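Local coordinates for protein F420-dependent methylenetetrahydromethanopterin dehydrogenase (PDB 1QV9) that catalyses the reversible, coenzyme F420-dependent interconversion of methenyl- and methylenetetrahydromethanopterin in methanogenesis from carbon dioxide, at residues 254-266 with 271-283. Residues are numbered along the deposited sequence; the frame is centred on the assembly and turned at random.
Sequences LEKSNDAVLRTPH and KVLSKRKFMEDPE
Arg276 lays one face of its guanidinium group over Leu262, whose CB sits 3.8 Å from Arg276 CZ, above the centre of the group. At the guanidinium edge, Arg276 NH2 donates to Ala260 O (2.9 Å), close to the C=O axis, and forms a longer salt bridge to Glu255 OE1 (3.5 Å), with the carboxylate plane turned 85° from its own. NH2 also donates to Glu193 O, and Glu195 N holds Glu255 OE1, both outside the two segments. A bend at chi2 (-103°) carries the arginine across the opposing chain to Ala260 and the helix end. With an alanine here, Ala260 O would probably lose this donor, Glu255 this nearby cation and the flank of Leu262 its cover.

The example illustrates how a helix end can be tied to a returning tail. With CG anti to the backbone N (chi1 -174°), Asp259, the positive-phi residue of the Schellman motif closing helix 227-257, swings its carboxylate toward the tail, where OD1 takes Phe278 N on the syn side at 2.8 Å. Two-way backbone bonds then pair Arg263, whose guanidinium is held by Phe131 and Glu136 of a second subunit, with Lys275 as a single antiparallel bridge, and Leu273 N reaches Pro265 O at 2.8 Å. Beyond them Pro265 CG packs on Pro282 CB (3.7 Å), the prolines crossing nearly at right angles. Val272 CG2 lies beside His266 CD2 (3.8 Å); the imidazole nitrogens are held by Glu26 and Asp162.

The C-terminal tail, folded back on the segment that follows helix 227-257, thus lies along helix 153-169, where Arg155 binds Thr264 OG1.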
loop_
_atom_site.group_PDB
_atom_site.type_symbol
_atom_site.label_atom_id
_atom_site.label_comp_id
_atom_site.label_asym_id
_atom_site.label_seq_id
_atom_site.Cartn_x
_atom_site.Cartn_y
_atom_site.Cartn_z
ATOM N N LEU A 254 -2.210 -12.951 -5.012
ATOM C CA LEU A 254 -1.353 -13.641 -5.988
ATOM C C LEU A 254 -2.173 -14.765 -6.632
ATOM O O LEU A 254 -2.063 -14.992 -7.851
ATOM C CB LEU A 254 -0.095 -14.250 -5.334
ATOM C CG LEU A 254 1.033 -13.254 -5.094
ATOM C CD1 LEU A 254 2.110 -13.948 -4.295
ATOM C CD2 LEU A 254 1.610 -12.724 -6.407
ATOM N N GLU A 255 -2.986 -15.459 -5.848
ATOM C CA GLU A 255 -3.800 -16.524 -6.450
ATOM C C GLU A 255 -4.790 -15.878 -7.380
ATOM O O GLU A 255 -5.075 -16.423 -8.466
ATOM C CB GLU A 255 -4.514 -17.353 -5.392
ATOM C CG GLU A 255 -3.542 -18.202 -4.525
ATOM C CD GLU A 255 -2.878 -19.351 -5.294
ATOM O OE1 GLU A 255 -3.466 -20.460 -5.377
ATOM O OE2 GLU A 255 -1.766 -19.129 -5.821
ATOM N N LYS A 256 -5.330 -14.717 -7.006
ATOM C CA LYS A 256 -6.275 -14.067 -7.925
ATOM C C LYS A 256 -5.580 -13.707 -9.247
ATOM O O LYS A 256 -6.183 -13.838 -10.336
ATOM C CB LYS A 256 -6.877 -12.787 -7.314
ATOM C CG LYS A 256 -7.854 -13.061 -6.167
ATOM C CD LYS A 256 -8.390 -11.738 -5.613
ATOM C CE LYS A 256 -9.268 -11.970 -4.417
ATOM N NZ LYS A 256 -9.685 -10.624 -3.828
ATOM N N SER A 257 -4.334 -13.247 -9.198
ATOM C CA SER A 257 -3.637 -12.872 -10.427
ATOM C C SER A 257 -3.489 -14.043 -11.374
ATOM O O SER A 257 -3.409 -13.850 -12.599
ATOM C CB SER A 257 -2.265 -12.256 -10.117
ATOM O OG SER A 257 -1.307 -13.229 -9.778
ATOM N N ASN A 258 -3.458 -15.246 -10.823
ATOM C CA ASN A 258 -3.334 -16.447 -11.647
ATOM C C ASN A 258 -4.666 -17.129 -11.898
ATOM O O ASN A 258 -4.677 -18.232 -12.453
ATOM C CB ASN A 258 -2.411 -17.433 -10.968
ATOM C CG ASN A 258 -0.975 -17.024 -11.063
ATOM O OD1 ASN A 258 -0.451 -16.827 -12.159
ATOM N ND2 ASN A 258 -0.324 -16.897 -9.934
ATOM N N ASP A 259 -5.763 -16.493 -11.476
ATOM C CA ASP A 259 -7.113 -17.069 -11.561
ATOM C C ASP A 259 -7.041 -18.509 -11.054
ATOM O O ASP A 259 -7.479 -19.476 -11.680
ATOM C CB ASP A 259 -7.697 -16.999 -12.990
ATOM C CG ASP A 259 -9.154 -17.457 -13.027
ATOM O OD1 ASP A 259 -9.826 -17.472 -11.965
ATOM O OD2 ASP A 259 -9.655 -17.795 -14.141
ATOM N N ALA A 260 -6.488 -18.668 -9.856
ATOM C CA ALA A 260 -6.293 -19.980 -9.291
ATOM C C ALA A 260 -6.736 -20.081 -7.840
ATOM O O ALA A 260 -6.232 -20.918 -7.097
ATOM C CB ALA A 260 -4.788 -20.359 -9.404
ATOM N N VAL A 261 -7.659 -19.234 -7.433
ATOM C CA VAL A 261 -8.124 -19.282 -6.043
ATOM C C VAL A 261 -8.917 -20.574 -5.737
ATOM O O VAL A 261 -10.029 -20.767 -6.247
ATOM C CB VAL A 261 -9.026 -18.063 -5.699
ATOM C CG1 VAL A 261 -9.422 -18.153 -4.190
ATOM C CG2 VAL A 261 -8.335 -16.731 -5.994
ATOM N N LEU A 262 -8.375 -21.441 -4.880
ATOM C CA LEU A 262 -9.069 -22.663 -4.527
ATOM C C LEU A 262 -10.347 -22.371 -3.742
ATOM O O LEU A 262 -10.339 -21.580 -2.760
ATOM C CB LEU A 262 -8.170 -23.564 -3.673
ATOM C CG LEU A 262 -8.785 -24.874 -3.185
ATOM C CD1 LEU A 262 -9.059 -25.767 -4.419
ATOM C CD2 LEU A 262 -7.785 -25.597 -2.276
ATOM N N ARG A 263 -11.453 -22.987 -4.167
ATOM C CA ARG A 263 -12.707 -22.880 -3.436
ATOM C C ARG A 263 -13.246 -24.302 -3.274
ATOM O O ARG A 263 -13.247 -25.086 -4.238
ATOM C CB ARG A 263 -13.717 -21.998 -4.147
ATOM C CG ARG A 263 -13.208 -20.610 -4.439
ATOM C CD ARG A 263 -14.267 -19.714 -5.146
ATOM N NE ARG A 263 -13.576 -18.498 -5.553
ATOM C CZ ARG A 263 -13.414 -17.403 -4.808
ATOM N NH1 ARG A 263 -12.689 -16.406 -5.296
ATOM N NH2 ARG A 263 -14.032 -17.271 -3.643
ATOM N N THR A 264 -13.663 -24.652 -2.065
ATOM C CA THR A 264 -14.159 -25.995 -1.759
ATOM C C THR A 264 -15.475 -25.907 -1.002
ATOM O O THR A 264 -15.550 -26.193 0.194
ATOM C CB THR A 264 -13.119 -26.837 -0.938
ATOM O OG1 THR A 264 -12.758 -26.155 0.293
ATOM C CG2 THR A 264 -11.882 -27.089 -1.771
ATOM N N PRO A 265 -16.550 -25.496 -1.705
ATOM C CA PRO A 265 -17.878 -25.364 -1.105
ATOM C C PRO A 265 -18.581 -26.691 -0.934
ATOM O O PRO A 265 -18.246 -27.678 -1.608
ATOM C CB PRO A 265 -18.627 -24.485 -2.097
ATOM C CG PRO A 265 -18.059 -25.005 -3.425
ATOM C CD PRO A 265 -16.571 -25.141 -3.139
ATOM N N HIS A 266 -19.533 -26.713 -0.009
ATOM C CA HIS A 266 -20.353 -27.903 0.216
ATOM C C HIS A 266 -21.573 -27.909 -0.705
ATOM O O HIS A 266 -22.173 -26.873 -0.949
ATOM C CB HIS A 266 -20.867 -27.926 1.663
ATOM C CG HIS A 266 -19.794 -28.139 2.674
ATOM N ND1 HIS A 266 -19.235 -27.092 3.379
ATOM C CD2 HIS A 266 -19.162 -29.258 3.089
ATOM C CE1 HIS A 266 -18.307 -27.562 4.193
ATOM N NE2 HIS A 266 -18.241 -28.875 4.039
ATOM N N LYS A 271 -21.489 -33.147 0.072
ATOM C CA LYS A 271 -20.264 -33.400 -0.663
ATOM C C LYS A 271 -19.423 -32.129 -0.808
ATOM O O LYS A 271 -19.943 -31.069 -1.117
ATOM C CB LYS A 271 -20.567 -33.962 -2.058
ATOM C CG LYS A 271 -19.302 -34.352 -2.807
ATOM C CD LYS A 271 -19.613 -35.144 -4.068
ATOM C CE LYS A 271 -20.389 -34.307 -5.072
ATOM N NZ LYS A 271 -20.634 -35.058 -6.339
ATOM N N VAL A 272 -18.127 -32.273 -0.592
ATOM C CA VAL A 272 -17.199 -31.143 -0.713
ATOM C C VAL A 272 -16.796 -31.065 -2.171
ATOM O O VAL A 272 -16.190 -32.011 -2.721
ATOM C CB VAL A 272 -15.940 -31.338 0.179
ATOM C CG1 VAL A 272 -14.958 -30.181 -0.047
ATOM C CG2 VAL A 272 -16.342 -31.397 1.655
ATOM N N LEU A 273 -17.151 -29.963 -2.808
ATOM C CA LEU A 273 -16.846 -29.750 -4.210
ATOM C C LEU A 273 -15.530 -28.990 -4.319
ATOM O O LEU A 273 -14.947 -28.594 -3.306
ATOM C CB LEU A 273 -17.972 -28.952 -4.874
ATOM C CG LEU A 273 -19.392 -29.503 -4.657
ATOM C CD1 LEU A 273 -20.421 -28.599 -5.318
ATOM C CD2 LEU A 273 -19.482 -30.929 -5.214
ATOM N N SER A 274 -15.055 -28.783 -5.542
ATOM C CA SER A 274 -13.806 -28.062 -5.699
ATOM C C SER A 274 -13.715 -27.337 -7.027
ATOM O O SER A 274 -14.280 -27.779 -8.037
ATOM C CB SER A 274 -12.630 -29.034 -5.533
ATOM O OG SER A 274 -11.398 -28.368 -5.677
ATOM N N LYS A 275 -13.041 -26.190 -7.024
ATOM C CA LYS A 275 -12.828 -25.419 -8.244
ATOM C C LYS A 275 -11.630 -24.505 -8.042
ATOM O O LYS A 275 -11.252 -24.237 -6.894
ATOM C CB LYS A 275 -14.039 -24.553 -8.581
ATOM C CG LYS A 275 -14.463 -23.571 -7.455
ATOM C CD LYS A 275 -15.559 -22.643 -7.938
ATOM C CE LYS A 275 -15.072 -21.523 -8.856
ATOM N NZ LYS A 275 -16.234 -20.698 -9.394
ATOM N N ARG A 276 -11.054 -24.031 -9.147
ATOM C CA ARG A 276 -9.918 -23.099 -9.132
ATOM C C ARG A 276 -10.200 -21.861 -9.979
ATOM O O ARG A 276 -10.022 -20.731 -9.535
ATOM C CB ARG A 276 -8.672 -23.770 -9.690
ATOM C CG ARG A 276 -8.069 -24.782 -8.810
ATOM C CD ARG A 276 -6.866 -24.172 -8.156
ATOM N NE ARG A 276 -6.297 -25.090 -7.195
ATOM C CZ ARG A 276 -5.516 -24.697 -6.205
ATOM N NH1 ARG A 276 -5.041 -25.580 -5.360
ATOM N NH2 ARG A 276 -5.224 -23.408 -6.073
ATOM N N LYS A 277 -10.636 -22.049 -11.221
ATOM C CA LYS A 277 -10.906 -20.902 -12.067
ATOM C C LYS A 277 -12.189 -20.227 -11.614
ATOM O O LYS A 277 -13.169 -20.881 -11.240
ATOM C CB LYS A 277 -10.983 -21.337 -13.529
ATOM C CG LYS A 277 -9.670 -21.969 -14.008
ATOM C CD LYS A 277 -9.695 -22.162 -15.518
ATOM C CE LYS A 277 -8.437 -22.859 -16.010
ATOM N NZ LYS A 277 -7.224 -22.028 -15.772
ATOM N N PHE A 278 -12.206 -18.905 -11.687
ATOM C CA PHE A 278 -13.321 -18.139 -11.191
ATOM C C PHE A 278 -14.669 -18.474 -11.813
ATOM O O PHE A 278 -15.676 -18.538 -11.126
ATOM C CB PHE A 278 -13.024 -16.636 -11.344
ATOM C CG PHE A 278 -14.098 -15.747 -10.798
ATOM C CD1 PHE A 278 -15.002 -15.143 -11.642
ATOM C CD2 PHE A 278 -14.217 -15.515 -9.426
ATOM C CE1 PHE A 278 -16.004 -14.318 -11.152
ATOM C CE2 PHE A 278 -15.229 -14.687 -8.925
ATOM C CZ PHE A 278 -16.129 -14.084 -9.792
HETATM N N MSE A 279 -14.663 -18.698 -13.124
HETATM C CA MSE A 279 -15.908 -19.006 -13.810
HETATM C C MSE A 279 -16.209 -20.496 -13.942
HETATM O O MSE A 279 -17.194 -20.872 -14.598
HETATM C CB MSE A 279 -15.905 -18.355 -15.197
HETATM C CG MSE A 279 -15.744 -16.845 -15.196
HETATM SE SE MSE A 279 -17.152 -15.750 -14.385
HETATM C CE MSE A 279 -18.216 -16.983 -13.555
ATOM N N GLU A 280 -15.396 -21.346 -13.322
ATOM C CA GLU A 280 -15.594 -22.795 -13.368
ATOM C C GLU A 280 -16.575 -23.271 -12.273
ATOM O O GLU A 280 -16.490 -22.864 -11.111
ATOM C CB GLU A 280 -14.225 -23.487 -13.236
ATOM C CG GLU A 280 -14.171 -24.680 -12.318
ATOM C CD GLU A 280 -12.799 -25.363 -12.259
ATOM O OE1 GLU A 280 -11.787 -24.729 -11.879
ATOM O OE2 GLU A 280 -12.732 -26.570 -12.582
ATOM N N ASP A 281 -17.525 -24.131 -12.624
ATOM C CA ASP A 281 -18.458 -24.613 -11.608
ATOM C C ASP A 281 -17.735 -25.563 -10.647
ATOM O O ASP A 281 -16.876 -26.337 -11.076
ATOM C CB ASP A 281 -19.617 -25.399 -12.260
ATOM C CG ASP A 281 -20.677 -24.503 -12.885
ATOM O OD1 ASP A 281 -21.491 -25.041 -13.673
ATOM O OD2 ASP A 281 -20.717 -23.287 -12.595
ATOM N N PRO A 282 -18.054 -25.507 -9.326
ATOM C CA PRO A 282 -17.399 -26.418 -8.377
ATOM C C PRO A 282 -17.929 -27.838 -8.651
ATOM O O PRO A 282 -19.125 -28.013 -8.949
ATOM C CB PRO A 282 -17.841 -25.891 -7.006
ATOM C CG PRO A 282 -19.168 -25.225 -7.286
ATOM C CD PRO A 282 -18.982 -24.584 -8.650
ATOM N N GLU A 283 -17.046 -28.828 -8.562
ATOM C CA GLU A 283 -17.402 -30.223 -8.815
ATOM C C GLU A 283 -16.862 -31.160 -7.753
ATOM O O GLU A 283 -17.137 -32.373 -7.814
ATOM C CB GLU A 283 -16.836 -30.695 -10.158
ATOM C CG GLU A 283 -17.307 -29.978 -11.382
ATOM C CD GLU A 283 -16.673 -30.565 -12.640
ATOM O OE1 GLU A 283 -16.794 -31.793 -12.846
ATOM O OE2 GLU A 283 -16.048 -29.807 -13.416
ATOM O OXT GLU A 283 -15.777 -30.854 -7.300
HETATM O O HOH W 1 -9.810 -18.212 -9.332
HETATM O O HOH W 2 -12.372 -18.070 -14.795
HETATM O O HOH W 3 -6.220 -21.338 -13.341
#